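Side-chain contacts in esterase (uncultured bacterium FLS12, PDB 4RGY), which acts as a low-temperature-active alkaline esterase, hydrolysing ester bonds, and belongs to the alpha/beta-hydrolase clan: residues 58-61 and 65-68; 131-136 and 206-211; 237-242 and 251-256. All blocks are in the same frame, centred on the assembly; numbering follows the deposited sequence.

Contact 1 of 3, residues 58-61 and 65-68; sequences IWLR and IERY
The indole of Trp59 and the carboxylate of Glu66 are the flat groups here, but the indole ring is not what touches Ile65, which meets Trp59 at CB and O. Ile65 CG2 comes to the root of the side chain, 4.4 Å from Trp59 CB. The indole NE1 is hydrogen-bonded to the carbonyl of Leu49, Trp247 meets the ring in an edge-to-face stack, Ile254 touches the ring, and Leu48 touches the Trp59 side chain. In this alpha/beta-hydrolase fold the two segments are short consecutive helices, 58-62 and 65-68, joined by a tight corner after strand 45-49. The corner itself is pinned by Thr63, whose hydroxyl bonds to both Trp59 O and Ile65 N.

At the second flat group, Leu60 and Glu66 run side by side in the same direction, so that Leu60 CD1 lies 4.0 Å from one carboxylate oxygen, Glu66 OE1. The carboxylate's charge is met by Arg61 and Arg62 of the second subunit, which places this end of the contact at a subunit interface. Helix-to-helix proximity is clearest at Leu60 and Ile65, whose CA atoms are 6.3 Å apart. Ile65 turns CG1 anti to its backbone N (chi1 -176°), which leaves CG2 between N and the carbonyl carbon and directs it at the Trp59-Leu60 backbone. This methyl lies 3.6 Å from Trp59 O and 4.2 Å from Leu60 CA.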
ATOM      1  N   ILE A  58       9.933   7.346   2.654  1.00 11.31           N
ATOM      2  CA  ILE A  58      10.789   8.275   1.922  1.00 11.78           C
ATOM      3  C   ILE A  58      12.038   7.641   1.317  1.00 11.16           C
ATOM      4  O   ILE A  58      12.414   7.977   0.186  1.00 12.33           O
ATOM      5  CB  ILE A  58      11.162   9.501   2.797  1.00 12.30           C
ATOM      6  CG1 ILE A  58      11.745  10.623   1.942  1.00 14.71           C
ATOM      7  CG2 ILE A  58      12.127   9.129   3.923  1.00 20.42           C
ATOM      8  CD1 ILE A  58      10.686  11.460   1.274  1.00 23.21           C
ATOM      9  N   TRP A  59      12.682   6.722   2.034  1.00 11.67           N
ATOM     10  CA  TRP A  59      13.877   6.090   1.488  1.00 12.44           C
ATOM     11  C   TRP A  59      13.553   5.334   0.195  1.00 12.59           C
ATOM     12  O   TRP A  59      14.290   5.426  -0.785  1.00 12.82           O
ATOM     13  CB  TRP A  59      14.540   5.156   2.507  1.00 10.61           C
ATOM     14  CG  TRP A  59      15.522   5.850   3.419  1.00 11.72           C
ATOM     15  CD1 TRP A  59      15.312   6.260   4.696  1.00 12.39           C
ATOM     16  CD2 TRP A  59      16.875   6.208   3.099  1.00 11.70           C
ATOM     17  NE1 TRP A  59      16.448   6.857   5.200  1.00 12.78           N
ATOM     18  CE2 TRP A  59      17.420   6.842   4.234  1.00 11.82           C
ATOM     19  CE3 TRP A  59      17.674   6.063   1.959  1.00 12.81           C
ATOM     20  CZ2 TRP A  59      18.729   7.318   4.269  1.00 13.78           C
ATOM     21  CZ3 TRP A  59      18.984   6.540   1.992  1.00 12.39           C
ATOM     22  CH2 TRP A  59      19.494   7.165   3.141  1.00 12.98           C
ATOM     23  N   LEU A  60      12.436   4.619   0.176  1.00 12.62           N
ATOM     24  CA  LEU A  60      12.055   3.853  -1.006  1.00 12.05           C
ATOM     25  C   LEU A  60      11.741   4.781  -2.177  1.00 12.04           C
ATOM     26  O   LEU A  60      12.106   4.490  -3.334  1.00 12.30           O
ATOM     27  CB  LEU A  60      10.841   2.978  -0.692  1.00 12.96           C
ATOM     28  CG  LEU A  60      10.482   1.963  -1.780  1.00 15.44           C
ATOM     29  CD1 LEU A  60      11.445   0.789  -1.764  1.00 16.05           C
ATOM     30  CD2 LEU A  60       9.047   1.481  -1.619  1.00 19.14           C
ATOM     31  N   ARG A  61      11.060   5.886  -1.879  1.00 11.19           N
ATOM     32  CA  ARG A  61      10.594   6.795  -2.912  1.00 12.10           C
ATOM     33  C   ARG A  61      11.705   7.623  -3.535  1.00 14.22           C
ATOM     34  O   ARG A  61      11.766   7.742  -4.753  1.00 16.63           O
ATOM     35  CB  ARG A  61       9.485   7.698  -2.381  1.00 12.26           C
ATOM     36  CG  ARG A  61       8.220   6.942  -1.999  1.00 12.30           C
ATOM     37  CD  ARG A  61       7.349   7.728  -1.033  1.00 13.36           C
ATOM     38  NE  ARG A  61       6.778   8.931  -1.632  1.00 14.49           N
ATOM     39  CZ  ARG A  61       5.941   9.748  -1.000  1.00 13.86           C
ATOM     40  NH1 ARG A  61       5.578   9.491   0.258  1.00 14.48           N
ATOM     41  NH2 ARG A  61       5.471  10.828  -1.614  1.00 15.65           N
ATOM     42  N   ILE A  65      17.352   2.571  -3.030  1.00 12.50           N
ATOM     43  CA  ILE A  65      17.821   1.653  -1.998  1.00 13.84           C
ATOM     44  C   ILE A  65      17.518   0.168  -2.265  1.00 13.07           C
ATOM     45  O   ILE A  65      18.390  -0.686  -2.055  1.00 13.86           O
ATOM     46  CB  ILE A  65      17.336   2.095  -0.574  1.00 12.70           C
ATOM     47  CG1 ILE A  65      17.911   1.185   0.516  1.00 12.58           C
ATOM     48  CG2 ILE A  65      15.802   2.126  -0.468  1.00 11.61           C
ATOM     49  CD1 ILE A  65      19.418   1.261   0.621  1.00 15.43           C
ATOM     50  N   GLU A  66      16.312  -0.160  -2.739  1.00 12.70           N
ATOM     51  CA  GLU A  66      15.995  -1.566  -2.989  1.00 13.58           C
ATOM     52  C   GLU A  66      16.945  -2.182  -4.022  1.00 13.88           C
ATOM     53  O   GLU A  66      17.395  -3.316  -3.860  1.00 15.21           O
ATOM     54  CB  GLU A  66      14.547  -1.750  -3.441  1.00 13.84           C
ATOM     55  CG  GLU A  66      14.184  -3.215  -3.645  1.00 16.30           C
ATOM     56  CD  GLU A  66      12.785  -3.410  -4.175  1.00 18.20           C
ATOM     57  OE1 GLU A  66      11.910  -2.596  -3.833  1.00 21.28           O
ATOM     58  OE2 GLU A  66      12.566  -4.382  -4.927  1.00 21.76           O
ATOM     59  N   ARG A  67      17.247  -1.428  -5.074  1.00 12.86           N
ATOM     60  CA  ARG A  67      18.210  -1.872  -6.074  1.00 14.83           C
ATOM     61  C   ARG A  67      19.625  -1.955  -5.502  1.00 15.28           C
ATOM     62  O   ARG A  67      20.353  -2.911  -5.761  1.00 16.37           O
ATOM     63  CB  ARG A  67      18.151  -0.954  -7.294  1.00 14.84           C
ATOM     64  CG  ARG A  67      19.264  -1.189  -8.300  1.00 15.29           C
ATOM     65  CD  ARG A  67      18.919  -0.584  -9.661  1.00 16.53           C
ATOM     66  NE  ARG A  67      18.626   0.846  -9.579  1.00 17.31           N
ATOM     67  CZ  ARG A  67      19.551   1.794  -9.584  1.00 16.53           C
ATOM     68  NH1 ARG A  67      20.834   1.463  -9.657  1.00 18.03           N
ATOM     69  NH2 ARG A  67      19.209   3.070  -9.519  1.00 17.83           N
ATOM     70  N   TYR A  68      20.002  -0.980  -4.685  1.00 14.41           N
ATOM     71  CA  TYR A  68      21.363  -0.949  -4.166  1.00 15.67           C
ATOM     72  C   TYR A  68      21.697  -2.160  -3.297  1.00 14.60           C
ATOM     73  O   TYR A  68      22.852  -2.592  -3.247  1.00 18.36           O
ATOM     74  CB  TYR A  68      21.614   0.346  -3.390  1.00 13.88           C
ATOM     75  CG  TYR A  68      21.474   1.610  -4.213  1.00 15.49           C
ATOM     76  CD1 TYR A  68      21.809   1.631  -5.562  1.00 16.21           C
ATOM     77  CD2 TYR A  68      21.021   2.789  -3.635  1.00 13.38           C
ATOM     78  CE1 TYR A  68      21.688   2.789  -6.309  1.00 14.48           C
ATOM     79  CE2 TYR A  68      20.897   3.950  -4.373  1.00 14.61           C
ATOM     80  CZ  TYR A  68      21.230   3.944  -5.709  1.00 16.83           C
ATOM     81  OH  TYR A  68      21.109   5.088  -6.467  1.00 19.86           O
TER

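Contact 2 of 3, residues 131-136 and 206-211; sequences GALKLG and PKLYQC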
ATOM      1  N   GLY A 131      19.706   9.606  15.261  1.00 11.96           N
ATOM      2  CA  GLY A 131      19.149   8.384  15.810  1.00 12.97           C
ATOM      3  C   GLY A 131      20.056   7.174  15.648  1.00 12.92           C
ATOM      4  O   GLY A 131      20.165   6.364  16.567  1.00 12.83           O
ATOM      5  N   ALA A 132      20.697   7.046  14.487  1.00 12.09           N
ATOM      6  CA  ALA A 132      21.602   5.927  14.229  1.00 12.54           C
ATOM      7  C   ALA A 132      22.808   5.951  15.161  1.00 12.72           C
ATOM      8  O   ALA A 132      23.180   4.922  15.733  1.00 13.03           O
ATOM      9  CB  ALA A 132      22.057   5.935  12.778  1.00 12.99           C
ATOM     10  N   LEU A 133      23.430   7.117  15.309  1.00 12.34           N
ATOM     11  CA  LEU A 133      24.592   7.214  16.186  1.00 13.93           C
ATOM     12  C   LEU A 133      24.203   7.077  17.659  1.00 12.44           C
ATOM     13  O   LEU A 133      24.964   6.524  18.450  1.00 14.46           O
ATOM     14  CB  LEU A 133      25.378   8.504  15.935  1.00 14.46           C
ATOM     15  CG  LEU A 133      26.020   8.623  14.555  1.00 14.25           C
ATOM     16  CD1 LEU A 133      26.850   9.877  14.485  1.00 15.03           C
ATOM     17  CD2 LEU A 133      26.874   7.399  14.248  1.00 16.04           C
ATOM     18  N   LYS A 134      23.017   7.554  18.027  1.00 12.16           N
ATOM     19  CA  LYS A 134      22.506   7.324  19.372  1.00 13.34           C
ATOM     20  C   LYS A 134      22.346   5.827  19.658  1.00 12.96           C
ATOM     21  O   LYS A 134      22.767   5.331  20.705  1.00 14.17           O
ATOM     22  CB  LYS A 134      21.191   8.075  19.583  1.00 13.28           C
ATOM     23  CG  LYS A 134      20.648   7.977  20.998  1.00 13.10           C
ATOM     24  CD  LYS A 134      19.294   8.681  21.103  1.00 12.81           C
ATOM     25  CE  LYS A 134      18.623   8.447  22.446  1.00 13.54           C
ATOM     26  NZ  LYS A 134      17.214   8.978  22.469  1.00 11.79           N
ATOM     27  N   LEU A 135      21.743   5.105  18.717  1.00 13.01           N
ATOM     28  CA  LEU A 135      21.621   3.655  18.842  1.00 13.49           C
ATOM     29  C   LEU A 135      22.986   2.982  18.951  1.00 12.91           C
ATOM     30  O   LEU A 135      23.197   2.145  19.833  1.00 15.65           O
ATOM     31  CB  LEU A 135      20.841   3.080  17.659  1.00 13.20           C
ATOM     32  CG  LEU A 135      19.326   3.288  17.775  1.00 12.52           C
ATOM     33  CD1 LEU A 135      18.684   3.069  16.413  1.00 14.25           C
ATOM     34  CD2 LEU A 135      18.690   2.358  18.808  1.00 14.32           C
ATOM     35  N   GLY A 136      23.915   3.355  18.075  1.00 13.58           N
ATOM     36  CA  GLY A 136      25.217   2.718  18.057  1.00 14.51           C
ATOM     37  C   GLY A 136      26.013   2.978  19.323  1.00 15.49           C
ATOM     38  O   GLY A 136      26.752   2.102  19.785  1.00 17.38           O
ATOM     39  N   PRO A 206      31.069  -0.169  17.635  1.00 20.78           N
ATOM     40  CA  PRO A 206      30.625  -0.422  16.263  1.00 17.25           C
ATOM     41  C   PRO A 206      31.527   0.301  15.272  1.00 17.05           C
ATOM     42  O   PRO A 206      32.218   1.255  15.662  1.00 19.06           O
ATOM     43  CB  PRO A 206      29.225   0.206  16.231  1.00 17.94           C
ATOM     44  CG  PRO A 206      28.812   0.346  17.666  1.00 24.38           C
ATOM     45  CD  PRO A 206      30.086   0.611  18.405  1.00 22.03           C
ATOM     46  N   LYS A 207      31.540  -0.150  14.025  1.00 16.12           N
ATOM     47  CA  LYS A 207      32.107   0.643  12.946  1.00 15.90           C
ATOM     48  C   LYS A 207      31.249   1.905  12.852  1.00 16.74           C
ATOM     49  O   LYS A 207      30.020   1.820  12.955  1.00 15.36           O
ATOM     50  CB  LYS A 207      32.043  -0.148  11.635  1.00 14.11           C
ATOM     51  CG  LYS A 207      33.218   0.096  10.702  1.00 17.82           C
ATOM     52  CD  LYS A 207      33.070  -0.688   9.401  1.00 17.19           C
ATOM     53  CE  LYS A 207      34.283  -0.455   8.511  1.00 17.96           C
ATOM     54  NZ  LYS A 207      34.135  -1.131   7.199  1.00 19.72           N
ATOM     55  N   LEU A 208      31.876   3.068  12.695  1.00 15.72           N
ATOM     56  CA  LEU A 208      31.145   4.341  12.737  1.00 13.86           C
ATOM     57  C   LEU A 208      31.417   5.173  11.504  1.00 14.18           C
ATOM     58  O   LEU A 208      32.563   5.304  11.077  1.00 14.91           O
ATOM     59  CB  LEU A 208      31.520   5.129  14.001  1.00 14.70           C
ATOM     60  CG  LEU A 208      31.117   4.437  15.303  1.00 13.97           C
ATOM     61  CD1 LEU A 208      31.861   5.028  16.493  1.00 16.51           C
ATOM     62  CD2 LEU A 208      29.608   4.500  15.545  1.00 16.90           C
ATOM     63  N   TYR A 209      30.358   5.741  10.932  1.00 14.05           N
ATOM     64  CA  TYR A 209      30.445   6.493   9.691  1.00 13.55           C
ATOM     65  C   TYR A 209      29.724   7.815   9.858  1.00 12.70           C
ATOM     66  O   TYR A 209      28.630   7.874  10.433  1.00 13.12           O
ATOM     67  CB  TYR A 209      29.826   5.683   8.529  1.00 12.47           C
ATOM     68  CG  TYR A 209      29.794   6.393   7.190  1.00 13.21           C
ATOM     69  CD1 TYR A 209      28.819   7.339   6.906  1.00 13.36           C
ATOM     70  CD2 TYR A 209      30.729   6.099   6.196  1.00 16.35           C
ATOM     71  CE1 TYR A 209      28.787   7.995   5.688  1.00 15.57           C
ATOM     72  CE2 TYR A 209      30.697   6.745   4.965  1.00 17.02           C
ATOM     73  CZ  TYR A 209      29.727   7.695   4.722  1.00 16.72           C
ATOM     74  OH  TYR A 209      29.687   8.355   3.511  1.00 17.47           O
ATOM     75  N   GLN A 210      30.315   8.863   9.313  1.00 13.71           N
ATOM     76  CA  GLN A 210      29.695  10.177   9.290  1.00 11.50           C
ATOM     77  C   GLN A 210      29.976  10.858   7.969  1.00 12.06           C
ATOM     78  O   GLN A 210      31.133  10.936   7.552  1.00 13.27           O
ATOM     79  CB  GLN A 210      30.264  11.044  10.415  1.00 13.07           C
ATOM     80  CG  GLN A 210      29.776  12.485  10.386  1.00 12.63           C
ATOM     81  CD  GLN A 210      30.539  13.413  11.328  1.00 14.52           C
ATOM     82  OE1 GLN A 210      31.567  13.046  11.906  1.00 13.39           O
ATOM     83  NE2 GLN A 210      30.033  14.624  11.480  1.00 13.45           N
ATOM     84  N   CYS A 211      28.942  11.374   7.304  1.00 13.82           N
ATOM     85  CA  CYS A 211      29.174  12.233   6.147  1.00 12.99           C
ATOM     86  C   CYS A 211      28.266  13.452   6.164  1.00 12.07           C
ATOM     87  O   CYS A 211      27.246  13.469   6.850  1.00 12.64           O
ATOM     88  CB  CYS A 211      29.027  11.460   4.825  1.00 15.00           C
ATOM     89  SG  CYS A 211      27.301  11.117   4.314  1.00 14.27           S
TER
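Apolar contact comes first: the Leu133 and Leu208 side chains cross obliquely and meet methyl to methyl, CD2 of Leu133 lying 4.2 Å from CD2 of Leu208. In Leu133, CG is anti to the carbonyl carbon (chi1 -65°), and from there its CD2 end approaches the strand. Ser148 of strand 145-149 also touches Leu133, while Phe236 of strand 236-241 touches Leu208, so the pair is also touched by the two strands flanking 207-213.

A second kind of contact sets carbon against backbone carbonyl. Pro206 CG approaches Gly136 O at 3.4 Å, and Pro206 CD stands 3.9 Å from the same Gly136 oxygen; Leu133 CD2 is 4.2 Å from Tyr209 O. The helix involved, 127-138, starts directly after the serine of a GxSxG sequence, probably the nucleophile elbow of the alpha/beta-hydrolase fold, and here it packs on strand 207-213 of the central parallel region.

Backbone closeness forms the third group. The CA atoms of Gly136 and Pro206 are 6.5 Å apart, against 7.9 Å for those of Leu133 and Leu208. A CB at Gly136 would point at the strand segment, 4.0 Å from Leu208 CD2 and 4.1 Å from Pro206 CG. Tyr209 carries its ring away from helix 127-138, to Val257 and Trp260 at the C-terminal end of the chain.

Contact 3 of 3, residues 237-242 and 251-256; sequences MYEESP and DAQIQR
Glu239 and Arg256 form a two-pronged, side-on salt bridge. Arg256 NE donates to Glu239 OE1 at 2.8 Å, and Arg256 NH2 donates to Glu239 OE2 at 2.7 Å. Both acceptor oxygens lie near the guanidinium plane at its edge and are met on their syn sides, but the donors stand somewhat out of the carboxylate plane; the two planes are 33° apart, so the fit is twisted. Arg256 reaches this position by bending its chain at chi3 (59°), whereas Glu239 is extended beyond CG.

Glu239 OE1 has more partners. Water 1 donates to it at 3.1 Å and accepts from Gln253 NE2 at 3.0 Å, bridging the carboxylate to an amide whose direct separation, Glu239 OE1 to Gln253 NE2, is 3.5 Å. Tyr209 OH is hydrogen-bonded to OE1 as well, from the adjoining strand 207-213. Replacing Glu239 by a leucine would probably leave the Arg256 charge without its mate, Tyr209 OH without this acceptor, and the guanidinium set free to turn.

The segments come from strand 236-241, the last of the alpha/beta-hydrolase sheet, and helix 247-260 at the C-terminal end; their local axes run nearly antiparallel, at 155°. The loop between them carries the histidine of a probable Ser-His-Asp triad.

Farther out, backbone bonds to Gln210 and Cys212 fix Glu239 in the sheet. Gln253 of the helix also touches Tyr209 and Cys211 of strand 207-213. On the strand's other side Tyr238 OH donates to the anti lone pair of Glu240 OE1, 2.7 Å away, an oxygen that Tyr219 OH also bonds.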
ATOM      1  N   MET A 237      34.846   6.721   9.928  1.00 18.08           N
ATOM      2  CA  MET A 237      35.028   7.078   8.538  1.00 18.43           C
ATOM      3  C   MET A 237      34.251   8.367   8.355  1.00 17.86           C
ATOM      4  O   MET A 237      33.033   8.391   8.570  1.00 16.68           O
ATOM      5  CB  MET A 237      34.491   5.984   7.610  1.00 18.08           C
ATOM      6  CG  MET A 237      34.364   6.412   6.162  1.00 19.53           C
ATOM      7  SD  MET A 237      35.947   6.792   5.391  1.00 29.38           S
ATOM      8  CE  MET A 237      36.818   5.251   5.644  1.00 31.29           C
ATOM      9  N   TYR A 238      34.949   9.444   8.013  1.00 18.49           N
ATOM     10  CA  TYR A 238      34.314  10.736   7.759  1.00 14.55           C
ATOM     11  C   TYR A 238      34.453  11.102   6.290  1.00 18.13           C
ATOM     12  O   TYR A 238      35.552  11.032   5.734  1.00 17.32           O
ATOM     13  CB  TYR A 238      34.927  11.863   8.617  1.00 15.16           C
ATOM     14  CG  TYR A 238      34.336  13.217   8.273  1.00 14.42           C
ATOM     15  CD1 TYR A 238      33.141  13.635   8.849  1.00 14.34           C
ATOM     16  CD2 TYR A 238      34.944  14.058   7.338  1.00 15.45           C
ATOM     17  CE1 TYR A 238      32.578  14.857   8.525  1.00 14.96           C
ATOM     18  CE2 TYR A 238      34.377  15.290   6.999  1.00 13.36           C
ATOM     19  CZ  TYR A 238      33.194  15.676   7.599  1.00 14.37           C
ATOM     20  OH  TYR A 238      32.605  16.890   7.296  1.00 17.39           O
ATOM     21  N   GLU A 239      33.355  11.516   5.663  1.00 15.41           N
ATOM     22  CA  GLU A 239      33.386  11.935   4.267  1.00 14.53           C
ATOM     23  C   GLU A 239      32.599  13.214   4.093  1.00 16.29           C
ATOM     24  O   GLU A 239      31.564  13.401   4.729  1.00 15.25           O
ATOM     25  CB  GLU A 239      32.788  10.846   3.366  1.00 17.17           C
ATOM     26  CG  GLU A 239      33.479   9.501   3.454  1.00 18.30           C
ATOM     27  CD  GLU A 239      33.082   8.548   2.334  1.00 19.52           C
ATOM     28  OE1 GLU A 239      31.898   8.508   1.936  1.00 20.51           O
ATOM     29  OE2 GLU A 239      33.976   7.827   1.853  1.00 26.92           O
ATOM     30  N   GLU A 240      33.075  14.088   3.219  1.00 16.39           N
ATOM     31  CA  GLU A 240      32.337  15.290   2.880  1.00 16.18           C
ATOM     32  C   GLU A 240      32.591  15.587   1.413  1.00 19.66           C
ATOM     33  O   GLU A 240      33.605  15.157   0.855  1.00 19.82           O
ATOM     34  CB  GLU A 240      32.766  16.470   3.756  1.00 16.33           C
ATOM     35  CG  GLU A 240      34.188  16.943   3.493  1.00 16.18           C
ATOM     36  CD  GLU A 240      34.563  18.161   4.321  1.00 20.79           C
ATOM     37  OE1 GLU A 240      34.045  18.320   5.444  1.00 19.81           O
ATOM     38  OE2 GLU A 240      35.385  18.968   3.837  1.00 23.06           O
ATOM     39  N   SER A 241      31.667  16.313   0.794  1.00 17.92           N
ATOM     40  CA  SER A 241      31.739  16.651  -0.625  1.00 20.58           C
ATOM     41  C   SER A 241      30.616  17.646  -0.884  1.00 22.59           C
ATOM     42  O   SER A 241      29.773  17.847  -0.017  1.00 20.18           O
ATOM     43  CB  SER A 241      31.588  15.394  -1.493  1.00 19.57           C
ATOM     44  OG  SER A 241      30.354  14.738  -1.256  1.00 20.94           O
ATOM     45  N   PRO A 242      30.600  18.291  -2.065  1.00 22.16           N
ATOM     46  CA  PRO A 242      29.524  19.256  -2.315  1.00 23.21           C
ATOM     47  C   PRO A 242      28.134  18.648  -2.173  1.00 21.71           C
ATOM     48  O   PRO A 242      27.892  17.527  -2.626  1.00 22.62           O
ATOM     49  CB  PRO A 242      29.772  19.671  -3.765  1.00 24.55           C
ATOM     50  CG  PRO A 242      31.244  19.536  -3.926  1.00 25.67           C
ATOM     51  CD  PRO A 242      31.607  18.312  -3.143  1.00 23.21           C
ATOM     52  N   ASP A 251      21.078   9.583  -1.889  1.00 13.30           N
ATOM     53  CA  ASP A 251      21.024   8.485  -2.842  1.00 13.48           C
ATOM     54  C   ASP A 251      22.440   8.068  -3.233  1.00 16.14           C
ATOM     55  O   ASP A 251      22.731   6.878  -3.352  1.00 15.74           O
ATOM     56  CB  ASP A 251      20.228   8.902  -4.087  1.00 14.22           C
ATOM     57  CG  ASP A 251      20.079   7.772  -5.099  1.00 17.78           C
ATOM     58  OD1 ASP A 251      19.383   6.783  -4.805  1.00 14.61           O
ATOM     59  OD2 ASP A 251      20.652   7.872  -6.200  1.00 24.56           O
ATOM     60  N   ALA A 252      23.322   9.045  -3.431  1.00 14.85           N
ATOM     61  CA  ALA A 252      24.714   8.759  -3.746  1.00 15.69           C
ATOM     62  C   ALA A 252      25.439   8.199  -2.526  1.00 14.90           C
ATOM     63  O   ALA A 252      26.128   7.181  -2.603  1.00 16.06           O
ATOM     64  CB  ALA A 252      25.412  10.021  -4.240  1.00 16.76           C
ATOM     65  N   GLN A 253      25.284   8.868  -1.390  1.00 13.71           N
ATOM     66  CA  GLN A 253      26.037   8.489  -0.203  1.00 14.82           C
ATOM     67  C   GLN A 253      25.630   7.145   0.393  1.00 14.44           C
ATOM     68  O   GLN A 253      26.472   6.444   0.965  1.00 15.15           O
ATOM     69  CB  GLN A 253      25.948   9.580   0.862  1.00 15.23           C
ATOM     70  CG  GLN A 253      26.678  10.848   0.481  1.00 16.66           C
ATOM     71  CD  GLN A 253      28.130  10.588   0.183  1.00 19.60           C
ATOM     72  OE1 GLN A 253      28.579  10.753  -0.949  1.00 22.31           O
ATOM     73  NE2 GLN A 253      28.881  10.167   1.196  1.00 19.49           N
ATOM     74  N   ILE A 254      24.358   6.767   0.277  1.00 15.07           N
ATOM     75  CA  ILE A 254      23.936   5.498   0.874  1.00 15.41           C
ATOM     76  C   ILE A 254      24.627   4.306   0.199  1.00 14.03           C
ATOM     77  O   ILE A 254      24.875   3.279   0.836  1.00 13.71           O
ATOM     78  CB  ILE A 254      22.393   5.335   0.912  1.00 12.76           C
ATOM     79  CG1 ILE A 254      21.984   4.261   1.928  1.00 14.77           C
ATOM     80  CG2 ILE A 254      21.833   5.004  -0.464  1.00 13.21           C
ATOM     81  CD1 ILE A 254      22.386   4.575   3.367  1.00 14.29           C
ATOM     82  N   GLN A 255      24.981   4.461  -1.078  1.00 14.87           N
ATOM     83  CA  GLN A 255      25.757   3.430  -1.779  1.00 15.49           C
ATOM     84  C   GLN A 255      27.141   3.244  -1.151  1.00 14.06           C
ATOM     85  O   GLN A 255      27.626   2.119  -1.022  1.00 15.31           O
ATOM     86  CB  GLN A 255      25.884   3.772  -3.261  1.00 15.53           C
ATOM     87  CG  GLN A 255      24.545   3.756  -3.989  1.00 16.75           C
ATOM     88  CD  GLN A 255      24.666   4.305  -5.382  1.00 17.82           C
ATOM     89  OE1 GLN A 255      25.241   3.659  -6.263  1.00 19.79           O
ATOM     90  NE2 GLN A 255      24.144   5.507  -5.597  1.00 16.06           N
ATOM     91  N   ARG A 256      27.758   4.347  -0.733  1.00 14.91           N
ATOM     92  CA  ARG A 256      29.063   4.283  -0.082  1.00 17.02           C
ATOM     93  C   ARG A 256      28.928   3.659   1.300  1.00 15.20           C
ATOM     94  O   ARG A 256      29.752   2.844   1.709  1.00 16.35           O
ATOM     95  CB  ARG A 256      29.683   5.673  -0.000  1.00 16.45           C
ATOM     96  CG  ARG A 256      29.857   6.331  -1.368  1.00 18.80           C
ATOM     97  CD  ARG A 256      30.594   7.655  -1.254  1.00 22.90           C
ATOM     98  NE  ARG A 256      31.918   7.480  -0.666  1.00 21.36           N
ATOM     99  CZ  ARG A 256      33.007   7.144  -1.352  1.00 26.38           C
ATOM    100  NH1 ARG A 256      32.936   6.933  -2.664  1.00 28.34           N
ATOM    101  NH2 ARG A 256      34.169   7.008  -0.728  1.00 27.94           N
TER
HETATM  102  O   HOH W   1      31.530  11.002   0.052  1.00 23.46           O

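Overall arrangement
From the N terminus the contacts follow in series, and none nests in or crosses another. Contact 1 closes a three-residue corner between two short helices after strand 45-49. Contact 2 closes a span of 69 residues, bringing helix 127-138 to strand 207-213. Contact 3 closes an eight-residue connection from the last strand to the C-terminal helix. Contacts 2 and 3 share the sheet: Gln210 N lies 2.9 Å from Met237 O, and their centres are about 14 Å apart. Helix 247-260 also reaches contact 1, with Tyr68 CD2 4.0 Å from Ile254 CG2. Contacts 1 and 2 do not touch, their nearest atoms being about 9 Å apart.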